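PDB 2D5C: shikimate dehydrogenase (NADP(+)), which catalyses the reversible NADPH-linked reduction of 3-dehydroshikimate to shikimate, the fourth of seven steps to chorismate, precursor of the aromatic amino acids. Local coordinates for residues 19-33 with 240-253. Numbering follows the deposited sequence.
Sequences MHAFALESLGLEGSY and FRLWTGLLPDPSGM. With SO4 (sulfate ion), chain F.
The imidazole of H20 carries the methyl group of M253 on one face and CE2 of Y33 over the rim of the other, while its CD2 meets CD1 of F240 edge-on at 3.5 Å. M253 CE stands 3.9 Å from the centroid of the H20 ring, a CH-pi contact only 14° off the ring normal. Both imidazole nitrogens are satisfied by backbone oxygens, ND1 by that of S16 and NE2 by that of G236, so a histidine can sit here buried with its orientation fixed. W243 CH2 meets the edge of the Y33 ring. The F22 ring lies over the first turn of helix 250-260, with G252 C on one face, S26 CB on the other and D249 O at its edge; a side chain at G252 would collide with F22 CZ. On one face of F240 lies A23 CB, 4.2 Å from the ring centroid; L24 CD2 and L29 CD1 reach its edge, and L27 CD1 comes within 3.4 Å of CE2. With CG anti to the backbone N (chi1 -162°), F240 thrusts its phenyl ring from helix 229-244 toward helix 16-26, and an alanine here would probably leave the leucine methyls and A23 facing a gap.

The contact joins the substrate-binding domain, where strand 31-37 borders a mixed sheet, to the C-terminal helices that pack back against it. It lies beside the substrate site: M19 approaches Q235, and Y33, hydrogen-bonded through OH to N58, lies next to S16; Q235 and S16 both bind shikimate. Helix 250-260 starts at D249, whose OD2 caps G252 N through its anti lone pair at 2.7 Å. M253, unbranched and bent at chi3 (66°), fits as a knob among M19, H20, F22 and A23. Small A23 also admits P248, CB to CB at 3.6 Å.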
loop_
_atom_site.group_PDB
_atom_site.type_symbol
_atom_site.label_atom_id
_atom_site.label_comp_id
_atom_site.label_asym_id
_atom_site.label_seq_id
_atom_site.Cartn_x
_atom_site.Cartn_y
_atom_site.Cartn_z
ATOM N N MET A 19 -19.273 9.796 -0.038
ATOM C CA MET A 19 -18.603 9.549 1.235
ATOM C C MET A 19 -17.138 9.956 1.217
ATOM O O MET A 19 -16.639 10.559 2.160
ATOM C CB MET A 19 -18.646 8.064 1.603
ATOM C CG MET A 19 -20.003 7.520 1.982
ATOM S SD MET A 19 -19.787 5.909 2.772
ATOM C CE MET A 19 -19.207 4.901 1.392
ATOM N N HIS A 20 -16.448 9.594 0.145
ATOM C CA HIS A 20 -15.017 9.889 0.141
ATOM C C HIS A 20 -14.729 11.342 -0.256
ATOM O O HIS A 20 -13.695 11.909 0.071
ATOM C CB HIS A 20 -14.336 8.936 -0.844
ATOM C CG HIS A 20 -14.281 7.553 -0.248
ATOM N ND1 HIS A 20 -15.256 6.627 -0.420
ATOM C CD2 HIS A 20 -13.274 6.994 0.547
ATOM C CE1 HIS A 20 -14.845 5.536 0.254
ATOM N NE2 HIS A 20 -13.662 5.727 0.844
ATOM N N ALA A 21 -15.665 12.024 -0.911
ATOM C CA ALA A 21 -15.470 13.440 -1.195
ATOM C C ALA A 21 -15.404 14.080 0.184
ATOM O O ALA A 21 -14.576 14.955 0.442
ATOM C CB ALA A 21 -16.650 13.992 -1.993
ATOM N N PHE A 22 -16.277 13.625 1.081
ATOM C CA PHE A 22 -16.276 14.123 2.448
ATOM C C PHE A 22 -14.942 13.762 3.105
ATOM O O PHE A 22 -14.315 14.590 3.760
ATOM C CB PHE A 22 -17.399 13.490 3.276
ATOM C CG PHE A 22 -17.189 13.621 4.757
ATOM C CD1 PHE A 22 -17.401 14.840 5.401
ATOM C CD2 PHE A 22 -16.685 12.552 5.498
ATOM C CE1 PHE A 22 -17.110 14.994 6.749
ATOM C CE2 PHE A 22 -16.387 12.698 6.851
ATOM C CZ PHE A 22 -16.598 13.920 7.479
ATOM N N ALA A 23 -14.520 12.515 2.937
ATOM C CA ALA A 23 -13.274 12.071 3.551
ATOM C C ALA A 23 -12.109 12.983 3.167
ATOM O O ALA A 23 -11.361 13.446 4.025
ATOM C CB ALA A 23 -12.969 10.611 3.140
ATOM N N LEU A 24 -11.972 13.232 1.871
ATOM C CA LEU A 24 -10.895 14.064 1.351
ATOM C C LEU A 24 -10.866 15.477 1.920
ATOM O O LEU A 24 -9.848 15.902 2.457
ATOM C CB LEU A 24 -10.978 14.128 -0.173
ATOM C CG LEU A 24 -10.558 12.838 -0.878
ATOM C CD1 LEU A 24 -11.053 12.833 -2.312
ATOM C CD2 LEU A 24 -9.043 12.698 -0.806
ATOM N N GLU A 25 -11.978 16.201 1.815
ATOM C CA GLU A 25 -12.015 17.573 2.322
ATOM C C GLU A 25 -11.858 17.608 3.836
ATOM O O GLU A 25 -11.199 18.492 4.383
ATOM C CB GLU A 25 -13.315 18.270 1.889
ATOM C CG GLU A 25 -14.609 17.758 2.524
ATOM C CD GLU A 25 -14.801 18.240 3.957
ATOM O OE1 GLU A 25 -14.373 19.374 4.274
ATOM O OE2 GLU A 25 -15.397 17.493 4.764
ATOM N N SER A 26 -12.459 16.631 4.505
ATOM C CA SER A 26 -12.397 16.529 5.954
ATOM C C SER A 26 -10.958 16.418 6.452
ATOM O O SER A 26 -10.612 16.920 7.527
ATOM C CB SER A 26 -13.187 15.304 6.415
ATOM O OG SER A 26 -12.936 15.048 7.781
ATOM N N LEU A 27 -10.126 15.749 5.662
ATOM C CA LEU A 27 -8.722 15.547 6.006
ATOM C C LEU A 27 -7.816 16.581 5.342
ATOM O O LEU A 27 -6.590 16.536 5.500
ATOM C CB LEU A 27 -8.292 14.137 5.591
ATOM C CG LEU A 27 -8.911 13.006 6.414
ATOM C CD1 LEU A 27 -8.662 11.688 5.724
ATOM C CD2 LEU A 27 -8.322 13.000 7.816
ATOM N N GLY A 28 -8.425 17.498 4.592
ATOM C CA GLY A 28 -7.674 18.539 3.910
ATOM C C GLY A 28 -6.803 18.021 2.784
ATOM O O GLY A 28 -5.727 18.560 2.528
ATOM N N LEU A 29 -7.267 16.974 2.105
ATOM C CA LEU A 29 -6.521 16.381 1.003
ATOM C C LEU A 29 -7.152 16.688 -0.341
ATOM O O LEU A 29 -8.372 16.767 -0.466
ATOM C CB LEU A 29 -6.454 14.857 1.168
ATOM C CG LEU A 29 -5.890 14.367 2.493
ATOM C CD1 LEU A 29 -6.240 12.895 2.703
ATOM C CD2 LEU A 29 -4.392 14.576 2.493
ATOM N N GLU A 30 -6.312 16.848 -1.357
ATOM C CA GLU A 30 -6.804 17.100 -2.698
ATOM C C GLU A 30 -6.909 15.758 -3.414
ATOM O O GLU A 30 -5.989 14.943 -3.371
ATOM C CB GLU A 30 -5.855 18.034 -3.451
ATOM C CG GLU A 30 -5.771 19.428 -2.839
ATOM C CD GLU A 30 -4.922 20.379 -3.658
ATOM O OE1 GLU A 30 -5.260 20.607 -4.841
ATOM O OE2 GLU A 30 -3.920 20.899 -3.118
ATOM N N GLY A 31 -8.041 15.524 -4.056
ATOM C CA GLY A 31 -8.228 14.275 -4.758
ATOM C C GLY A 31 -9.642 14.101 -5.260
ATOM O O GLY A 31 -10.506 14.956 -5.051
ATOM N N SER A 32 -9.882 12.981 -5.925
ATOM C CA SER A 32 -11.194 12.692 -6.467
ATOM C C SER A 32 -11.506 11.222 -6.273
ATOM O O SER A 32 -10.607 10.409 -6.080
ATOM C CB SER A 32 -11.237 13.033 -7.956
ATOM O OG SER A 32 -10.221 12.337 -8.660
ATOM N N TYR A 33 -12.793 10.905 -6.325
ATOM C CA TYR A 33 -13.294 9.546 -6.173
ATOM C C TYR A 33 -14.498 9.474 -7.107
ATOM O O TYR A 33 -15.554 10.044 -6.817
ATOM C CB TYR A 33 -13.731 9.294 -4.723
ATOM C CG TYR A 33 -14.118 7.857 -4.437
ATOM C CD1 TYR A 33 -15.223 7.275 -5.059
ATOM C CD2 TYR A 33 -13.350 7.064 -3.575
ATOM C CE1 TYR A 33 -15.558 5.934 -4.838
ATOM C CE2 TYR A 33 -13.672 5.721 -3.345
ATOM C CZ TYR A 33 -14.776 5.165 -3.981
ATOM O OH TYR A 33 -15.103 3.837 -3.780
ATOM N N PHE A 240 -10.047 3.907 3.091
ATOM C CA PHE A 240 -9.324 5.169 2.964
ATOM C C PHE A 240 -8.040 5.144 3.799
ATOM O O PHE A 240 -7.003 5.665 3.373
ATOM C CB PHE A 240 -10.211 6.341 3.405
ATOM C CG PHE A 240 -9.724 7.671 2.916
ATOM C CD1 PHE A 240 -10.257 8.241 1.766
ATOM C CD2 PHE A 240 -8.705 8.337 3.597
ATOM C CE1 PHE A 240 -9.781 9.474 1.291
ATOM C CE2 PHE A 240 -8.222 9.556 3.139
ATOM C CZ PHE A 240 -8.760 10.129 1.983
ATOM N N ARG A 241 -8.105 4.552 4.990
ATOM C CA ARG A 241 -6.926 4.469 5.829
ATOM C C ARG A 241 -5.922 3.529 5.174
ATOM O O ARG A 241 -4.725 3.768 5.245
ATOM C CB ARG A 241 -7.270 3.979 7.243
ATOM C CG ARG A 241 -6.080 4.021 8.191
ATOM C CD ARG A 241 -6.471 3.591 9.589
ATOM N NE ARG A 241 -6.993 2.231 9.602
ATOM C CZ ARG A 241 -7.549 1.651 10.662
ATOM N NH1 ARG A 241 -7.664 2.314 11.808
ATOM N NH2 ARG A 241 -7.987 0.400 10.574
ATOM N N LEU A 242 -6.394 2.452 4.543
ATOM C CA LEU A 242 -5.453 1.553 3.867
ATOM C C LEU A 242 -4.708 2.325 2.785
ATOM O O LEU A 242 -3.496 2.184 2.632
ATOM C CB LEU A 242 -6.165 0.368 3.206
ATOM C CG LEU A 242 -6.819 -0.683 4.096
ATOM C CD1 LEU A 242 -7.413 -1.774 3.224
ATOM C CD2 LEU A 242 -5.802 -1.262 5.053
ATOM N N TRP A 243 -5.436 3.144 2.030
ATOM C CA TRP A 243 -4.826 3.910 0.951
ATOM C C TRP A 243 -3.891 5.039 1.380
ATOM O O TRP A 243 -2.885 5.281 0.725
ATOM C CB TRP A 243 -5.901 4.538 0.055
ATOM C CG TRP A 243 -6.786 3.566 -0.633
ATOM C CD1 TRP A 243 -6.442 2.329 -1.124
ATOM C CD2 TRP A 243 -8.172 3.750 -0.936
ATOM N NE1 TRP A 243 -7.540 1.734 -1.709
ATOM C CE2 TRP A 243 -8.613 2.585 -1.607
ATOM C CE3 TRP A 243 -9.086 4.792 -0.706
ATOM C CZ2 TRP A 243 -9.931 2.428 -2.049
ATOM C CZ3 TRP A 243 -10.408 4.635 -1.152
ATOM C CH2 TRP A 243 -10.812 3.462 -1.813
ATOM N N THR A 244 -4.216 5.724 2.475
ATOM C CA THR A 244 -3.428 6.888 2.900
ATOM C C THR A 244 -2.747 6.857 4.262
ATOM O O THR A 244 -1.839 7.653 4.510
ATOM C CB THR A 244 -4.312 8.136 2.943
ATOM O OG1 THR A 244 -5.286 7.974 3.989
ATOM C CG2 THR A 244 -5.036 8.332 1.627
ATOM N N GLY A 245 -3.208 5.977 5.147
ATOM C CA GLY A 245 -2.665 5.920 6.486
ATOM C C GLY A 245 -3.487 6.828 7.396
ATOM O O GLY A 245 -3.208 6.953 8.582
ATOM N N LEU A 246 -4.514 7.459 6.833
ATOM C CA LEU A 246 -5.376 8.364 7.600
ATOM C C LEU A 246 -6.797 7.820 7.696
ATOM O O LEU A 246 -7.331 7.320 6.715
ATOM C CB LEU A 246 -5.414 9.743 6.931
ATOM C CG LEU A 246 -4.089 10.515 6.874
ATOM C CD1 LEU A 246 -4.247 11.748 6.008
ATOM C CD2 LEU A 246 -3.663 10.887 8.277
ATOM N N LEU A 247 -7.407 7.930 8.875
ATOM C CA LEU A 247 -8.778 7.454 9.056
ATOM C C LEU A 247 -9.795 8.603 9.067
ATOM O O LEU A 247 -9.830 9.402 10.002
ATOM C CB LEU A 247 -8.900 6.662 10.367
ATOM C CG LEU A 247 -10.249 5.977 10.659
ATOM C CD1 LEU A 247 -10.509 4.852 9.666
ATOM C CD2 LEU A 247 -10.230 5.411 12.072
ATOM N N PRO A 248 -10.616 8.718 8.013
ATOM C CA PRO A 248 -11.613 9.793 7.990
ATOM C C PRO A 248 -12.707 9.417 9.001
ATOM O O PRO A 248 -12.840 8.241 9.364
ATOM C CB PRO A 248 -12.099 9.777 6.543
ATOM C CG PRO A 248 -11.963 8.318 6.159
ATOM C CD PRO A 248 -10.627 7.952 6.753
ATOM N N ASP A 249 -13.486 10.395 9.459
ATOM C CA ASP A 249 -14.539 10.115 10.441
ATOM C C ASP A 249 -15.655 9.273 9.834
ATOM O O ASP A 249 -16.341 9.716 8.915
ATOM C CB ASP A 249 -15.143 11.410 10.984
ATOM C CG ASP A 249 -16.089 11.154 12.138
ATOM O OD1 ASP A 249 -15.627 11.136 13.297
ATOM O OD2 ASP A 249 -17.286 10.938 11.884
ATOM N N PRO A 250 -15.853 8.039 10.344
ATOM C CA PRO A 250 -16.891 7.136 9.835
ATOM C C PRO A 250 -18.307 7.703 9.903
ATOM O O PRO A 250 -19.090 7.545 8.970
ATOM C CB PRO A 250 -16.718 5.886 10.703
ATOM C CG PRO A 250 -15.246 5.918 11.037
ATOM C CD PRO A 250 -15.040 7.370 11.374
ATOM N N SER A 251 -18.635 8.358 11.011
ATOM C CA SER A 251 -19.965 8.942 11.168
ATOM C C SER A 251 -20.175 10.046 10.138
ATOM O O SER A 251 -21.281 10.238 9.631
ATOM C CB SER A 251 -20.136 9.495 12.584
ATOM O OG SER A 251 -20.134 8.449 13.541
ATOM N N GLY A 252 -19.108 10.776 9.833
ATOM C CA GLY A 252 -19.203 11.834 8.845
ATOM C C GLY A 252 -19.464 11.243 7.474
ATOM O O GLY A 252 -20.242 11.775 6.686
ATOM N N MET A 253 -18.802 10.129 7.177
ATOM C CA MET A 253 -19.003 9.481 5.899
ATOM C C MET A 253 -20.413 8.894 5.811
ATOM O O MET A 253 -21.012 8.868 4.738
ATOM C CB MET A 253 -17.948 8.387 5.696
ATOM C CG MET A 253 -16.551 8.967 5.506
ATOM S SD MET A 253 -15.254 7.709 5.322
ATOM C CE MET A 253 -15.751 7.001 3.770
HETATM S S SO4 F . -4.414 -0.257 8.590
HETATM O O1 SO4 F . -5.306 0.600 7.543
HETATM O O2 SO4 F . -3.183 -0.534 7.877
HETATM O O3 SO4 F . -4.226 0.428 9.687
HETATM O O4 SO4 F . -5.165 -1.478 8.741
#